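Local coordinates for ribokinase (Arabidopsis thaliana, PDB 6ILS), which phosphorylates D-ribose at O-5 with ATP and magnesium, yielding D-ribose 5-phosphate for nucleotide and amino acid synthesis and the pentose phosphate pathway, at residues M1-A13 with I132-I145. Sequence-based numbering, arbitrary orientation.
With RIB (alpha-D-ribofuranose), chain F.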
loop_
_atom_site.group_PDB
_atom_site.type_symbol
_atom_site.label_atom_id
_atom_site.label_comp_id
_atom_site.label_asym_id
_atom_site.label_seq_id
_atom_site.Cartn_x
_atom_site.Cartn_y
_atom_site.Cartn_z
ATOM N N MET B 1 12.626 -6.932 35.074
ATOM C CA MET B 1 12.666 -7.374 33.682
ATOM C C MET B 1 13.964 -8.117 33.351
ATOM O O MET B 1 15.069 -7.607 33.571
ATOM C CB MET B 1 12.495 -6.181 32.724
ATOM C CG MET B 1 12.205 -6.584 31.280
ATOM S SD MET B 1 12.476 -5.302 30.027
ATOM C CE MET B 1 11.491 -3.956 30.686
ATOM N N ALA B 2 13.814 -9.326 32.822
ATOM C CA ALA B 2 14.941 -10.094 32.304
ATOM C C ALA B 2 15.631 -9.312 31.186
ATOM O O ALA B 2 15.002 -8.463 30.535
ATOM C CB ALA B 2 14.469 -11.446 31.805
ATOM N N PRO B 3 16.931 -9.563 30.970
ATOM C CA PRO B 3 17.575 -8.863 29.857
ATOM C C PRO B 3 16.860 -9.185 28.549
ATOM O O PRO B 3 16.734 -10.345 28.171
ATOM C CB PRO B 3 19.020 -9.393 29.880
ATOM C CG PRO B 3 18.986 -10.606 30.770
ATOM C CD PRO B 3 17.893 -10.357 31.755
ATOM N N PRO B 4 16.360 -8.144 27.882
ATOM C CA PRO B 4 15.379 -8.336 26.818
ATOM C C PRO B 4 15.945 -8.844 25.515
ATOM O O PRO B 4 17.138 -8.672 25.216
ATOM C CB PRO B 4 14.815 -6.924 26.617
ATOM C CG PRO B 4 15.954 -6.030 26.992
ATOM C CD PRO B 4 16.606 -6.719 28.161
ATOM N N LEU B 5 15.063 -9.467 24.735
ATOM C CA LEU B 5 15.333 -9.685 23.319
ATOM C C LEU B 5 15.264 -8.343 22.622
ATOM O O LEU B 5 14.234 -7.654 22.665
ATOM C CB LEU B 5 14.328 -10.661 22.691
ATOM C CG LEU B 5 14.234 -10.651 21.157
ATOM C CD1 LEU B 5 15.517 -11.182 20.537
ATOM C CD2 LEU B 5 13.033 -11.477 20.681
ATOM N N VAL B 6 16.361 -7.953 21.983
ATOM C CA VAL B 6 16.354 -6.707 21.225
ATOM C C VAL B 6 16.546 -6.958 19.742
ATOM O O VAL B 6 17.556 -7.504 19.302
ATOM C CB VAL B 6 17.429 -5.738 21.725
ATOM C CG1 VAL B 6 17.426 -4.474 20.860
ATOM C CG2 VAL B 6 17.173 -5.413 23.169
ATOM N N VAL B 7 15.527 -6.585 18.972
ATOM C CA VAL B 7 15.521 -6.760 17.534
ATOM C C VAL B 7 15.778 -5.418 16.882
ATOM O O VAL B 7 15.009 -4.467 17.072
ATOM C CB VAL B 7 14.159 -7.329 17.026
ATOM C CG1 VAL B 7 14.205 -7.567 15.524
ATOM C CG2 VAL B 7 13.794 -8.622 17.793
ATOM N N VAL B 8 16.866 -5.332 16.131
ATOM C CA VAL B 8 17.143 -4.144 15.361
ATOM C C VAL B 8 16.956 -4.503 13.910
ATOM O O VAL B 8 17.620 -5.399 13.384
ATOM C CB VAL B 8 18.571 -3.607 15.612
ATOM C CG1 VAL B 8 18.764 -2.282 14.848
ATOM C CG2 VAL B 8 18.799 -3.412 17.114
ATOM N N GLY B 9 16.027 -3.840 13.234
ATOM C CA GLY B 9 15.820 -4.208 11.861
ATOM C C GLY B 9 14.648 -3.517 11.213
ATOM O O GLY B 9 14.278 -2.400 11.594
ATOM N N SER B 10 14.054 -4.215 10.250
ATOM C CA SER B 10 13.075 -3.642 9.329
ATOM C C SER B 10 11.614 -3.774 9.741
ATOM O O SER B 10 11.226 -4.725 10.410
ATOM C CB SER B 10 13.220 -4.296 7.979
ATOM O OG SER B 10 13.051 -5.707 8.111
ATOM N N ALA B 11 10.808 -2.829 9.270
ATOM C CA ALA B 11 9.360 -2.890 9.384
ATOM C C ALA B 11 8.777 -2.521 8.025
ATOM O O ALA B 11 9.131 -1.496 7.474
ATOM C CB ALA B 11 8.847 -1.948 10.478
ATOM N N ASN B 12 7.926 -3.393 7.479
ATOM C CA ASN B 12 7.296 -3.211 6.172
ATOM C C ASN B 12 5.790 -3.314 6.257
ATOM O O ASN B 12 5.275 -4.145 6.998
ATOM C CB ASN B 12 7.750 -4.286 5.165
ATOM C CG ASN B 12 9.192 -4.157 4.764
ATOM O OD1 ASN B 12 9.744 -3.058 4.715
ATOM N ND2 ASN B 12 9.810 -5.291 4.431
ATOM N N ALA B 13 5.082 -2.510 5.471
ATOM C CA ALA B 13 3.700 -2.853 5.168
ATOM C C ALA B 13 3.756 -3.799 3.974
ATOM O O ALA B 13 4.352 -3.477 2.955
ATOM C CB ALA B 13 2.870 -1.613 4.856
ATOM N N ILE B 132 20.124 0.408 24.434
ATOM C CA ILE B 132 19.202 -0.708 24.559
ATOM C C ILE B 132 19.889 -2.001 24.139
ATOM O O ILE B 132 19.665 -3.034 24.767
ATOM C CB ILE B 132 17.890 -0.494 23.745
ATOM C CG1 ILE B 132 16.892 -1.626 24.026
ATOM C CG2 ILE B 132 18.160 -0.336 22.262
ATOM C CD1 ILE B 132 16.633 -1.873 25.497
ATOM N N VAL B 133 20.753 -1.944 23.123
ATOM C CA VAL B 133 21.447 -3.148 22.685
ATOM C C VAL B 133 22.491 -3.540 23.724
ATOM O O VAL B 133 22.742 -4.724 23.947
ATOM C CB VAL B 133 22.094 -2.989 21.277
ATOM C CG1 VAL B 133 21.067 -2.453 20.281
ATOM C CG2 VAL B 133 23.320 -2.104 21.298
ATOM N N ARG B 134 23.058 -2.548 24.402
ATOM C CA ARG B 134 24.012 -2.831 25.463
ATOM C C ARG B 134 23.350 -3.462 26.690
ATOM O O ARG B 134 24.021 -4.094 27.508
ATOM C CB ARG B 134 24.761 -1.548 25.853
ATOM C CG ARG B 134 25.738 -1.103 24.777
ATOM C CD ARG B 134 26.627 0.017 25.261
ATOM N NE ARG B 134 27.527 0.483 24.212
ATOM C CZ ARG B 134 27.391 1.637 23.563
ATOM N NH1 ARG B 134 28.270 1.973 22.627
ATOM N NH2 ARG B 134 26.391 2.461 23.860
ATOM N N ASN B 135 22.039 -3.296 26.823
ATOM C CA ASN B 135 21.311 -3.928 27.927
ATOM C C ASN B 135 20.608 -5.226 27.529
ATOM O O ASN B 135 19.907 -5.822 28.342
ATOM C CB ASN B 135 20.270 -2.969 28.515
ATOM C CG ASN B 135 20.898 -1.803 29.249
ATOM O OD1 ASN B 135 22.083 -1.827 29.579
ATOM N ND2 ASN B 135 20.097 -0.779 29.525
ATOM N N ALA B 136 20.786 -5.662 26.287
ATOM C CA ALA B 136 20.032 -6.816 25.794
ATOM C C ALA B 136 20.486 -8.131 26.436
ATOM O O ALA B 136 21.618 -8.245 26.909
ATOM C CB ALA B 136 20.156 -6.912 24.285
ATOM N N GLY B 137 19.594 -9.118 26.453
ATOM C CA GLY B 137 19.973 -10.496 26.729
ATOM C C GLY B 137 20.394 -11.211 25.459
ATOM O O GLY B 137 21.169 -12.163 25.498
ATOM N N ILE B 138 19.885 -10.743 24.320
ATOM C CA ILE B 138 20.189 -11.346 23.027
ATOM C C ILE B 138 19.729 -10.377 21.950
ATOM O O ILE B 138 18.727 -9.694 22.122
ATOM C CB ILE B 138 19.515 -12.745 22.866
ATOM C CG1 ILE B 138 19.999 -13.435 21.601
ATOM C CG2 ILE B 138 17.975 -12.645 22.867
ATOM C CD1 ILE B 138 19.870 -14.956 21.656
ATOM N N VAL B 139 20.481 -10.269 20.866
ATOM C CA VAL B 139 20.163 -9.296 19.826
ATOM C C VAL B 139 19.958 -9.989 18.484
ATOM O O VAL B 139 20.735 -10.877 18.130
ATOM C CB VAL B 139 21.291 -8.215 19.705
ATOM C CG1 VAL B 139 21.063 -7.315 18.501
ATOM C CG2 VAL B 139 21.366 -7.401 20.977
ATOM N N LEU B 140 18.899 -9.604 17.754
ATOM C CA LEU B 140 18.579 -10.185 16.448
ATOM C C LEU B 140 18.628 -9.134 15.362
ATOM O O LEU B 140 18.009 -8.083 15.514
ATOM C CB LEU B 140 17.160 -10.803 16.427
ATOM C CG LEU B 140 16.757 -11.891 17.396
ATOM C CD1 LEU B 140 15.488 -12.629 16.873
ATOM C CD2 LEU B 140 17.908 -12.840 17.668
ATOM N N LEU B 141 19.356 -9.437 14.288
ATOM C CA LEU B 141 19.493 -8.598 13.101
ATOM C C LEU B 141 19.058 -9.371 11.861
ATOM O O LEU B 141 19.063 -10.613 11.866
ATOM C CB LEU B 141 20.961 -8.147 12.951
ATOM C CG LEU B 141 21.606 -7.599 14.221
ATOM C CD1 LEU B 141 23.123 -7.416 14.015
ATOM C CD2 LEU B 141 20.943 -6.250 14.664
ATOM N N GLN B 142 18.686 -8.655 10.799
ATOM C CA GLN B 142 18.469 -9.258 9.491
ATOM C C GLN B 142 19.144 -8.372 8.436
ATOM O O GLN B 142 19.909 -7.478 8.785
ATOM C CB GLN B 142 16.977 -9.422 9.170
ATOM C CG GLN B 142 16.110 -9.756 10.383
ATOM C CD GLN B 142 15.890 -8.545 11.296
ATOM O OE1 GLN B 142 15.693 -7.405 10.831
ATOM N NE2 GLN B 142 15.933 -8.787 12.586
ATOM N N ARG B 143 18.848 -8.599 7.161
ATOM C CA ARG B 143 19.496 -7.796 6.129
ATOM C C ARG B 143 18.524 -6.953 5.326
ATOM O O ARG B 143 18.513 -6.985 4.095
ATOM C CB ARG B 143 20.314 -8.704 5.238
ATOM C CG ARG B 143 21.342 -9.438 6.072
ATOM C CD ARG B 143 22.630 -9.691 5.332
ATOM N NE ARG B 143 23.271 -8.472 4.834
ATOM C CZ ARG B 143 23.658 -8.328 3.571
ATOM N NH1 ARG B 143 23.431 -9.310 2.707
ATOM N NH2 ARG B 143 24.249 -7.211 3.162
ATOM N N GLU B 144 17.737 -6.166 6.052
ATOM C CA GLU B 144 16.743 -5.263 5.459
ATOM C C GLU B 144 16.916 -3.839 5.987
ATOM O O GLU B 144 16.027 -2.995 5.832
ATOM C CB GLU B 144 15.316 -5.786 5.745
ATOM C CG GLU B 144 14.994 -7.094 5.043
ATOM C CD GLU B 144 13.501 -7.465 5.081
ATOM O OE1 GLU B 144 12.786 -7.086 6.043
ATOM O OE2 GLU B 144 13.046 -8.125 4.122
ATOM N N ILE B 145 18.053 -3.589 6.634
ATOM C CA ILE B 145 18.502 -2.236 6.993
ATOM C C ILE B 145 19.995 -2.147 6.588
ATOM O O ILE B 145 20.606 -3.170 6.242
ATOM C CB ILE B 145 18.313 -1.909 8.503
ATOM C CG1 ILE B 145 19.303 -2.706 9.352
ATOM C CG2 ILE B 145 16.863 -2.162 8.959
ATOM C CD1 ILE B 145 19.304 -2.373 10.806
HETATM O O5 RIB F . 10.036 -12.741 6.238
HETATM C C5 RIB F . 8.857 -12.046 5.927
HETATM C C4 RIB F . 9.143 -10.733 5.574
HETATM O O4 RIB F . 10.168 -10.633 4.471
HETATM C C3 RIB F . 7.821 -10.170 4.896
HETATM O O3 RIB F . 6.930 -9.641 5.992
HETATM C C2 RIB F . 8.191 -9.362 4.008
HETATM O O2 RIB F . 7.870 -7.950 4.328
HETATM C C1 RIB F . 9.834 -9.562 3.799
HETATM O O1 RIB F . 10.514 -8.460 4.279
HETATM O O HOH W 1 18.978 -5.768 11.160
#
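V6 of strand 5-8 pairs with strand 138-143 in parallel register: V6 N donates to I138 O (2.9 Å), and its carbonyl accepts L140 N. V8 N then bonds to L140 O, while G137 N bonds to P4 O. Beyond V8 the strands part, and a water accepts from Q142 N and lies with its O 2.6 Å from V8 O, probably bridging the two.

On the face bearing L5, V7, I138 and L140, L5 holds CG anti to its own N (chi1 162°), which brings CD1 over to the partner strand. L5 CD1 presses tightly on L140 CG at 3.5 Å, the two side chains crossing at about a right angle, and also meets I138 CG2. The V6 side chain lies on the other face, where its CG2 branch, beside the backbone N, packs 3.5 Å from A136 CB and against I132 CG1. V8 splits its branches, CG2 to V133 CG1 and CG1 to I145 CD1, with L141 CD2 against its CB.

At the C-terminal ends the contact turns polar. S10 OG donates to E144 OE1, at an unusually short 2.5 Å whose exact value is doubtful, and itself receives G42 N, while K41 N also bonds to OE1. Two donors on OE1 probably help to position the E144 carboxylate, whose OE2 accepts ribose O1 at 2.6 Å; S10 is thus placed as a second-shell residue, consistent with a part in positioning E144.

Both strands are interior to the nine-stranded sheet of the ribokinase-like fold of the PfkB family, flanked by strands 56-63 and 164-170. Helix 41-51 covers V7 and L140, helix 131-134 lies against V6 and V8, and strand 12-18 carries the chain into the smaller four-stranded sheet.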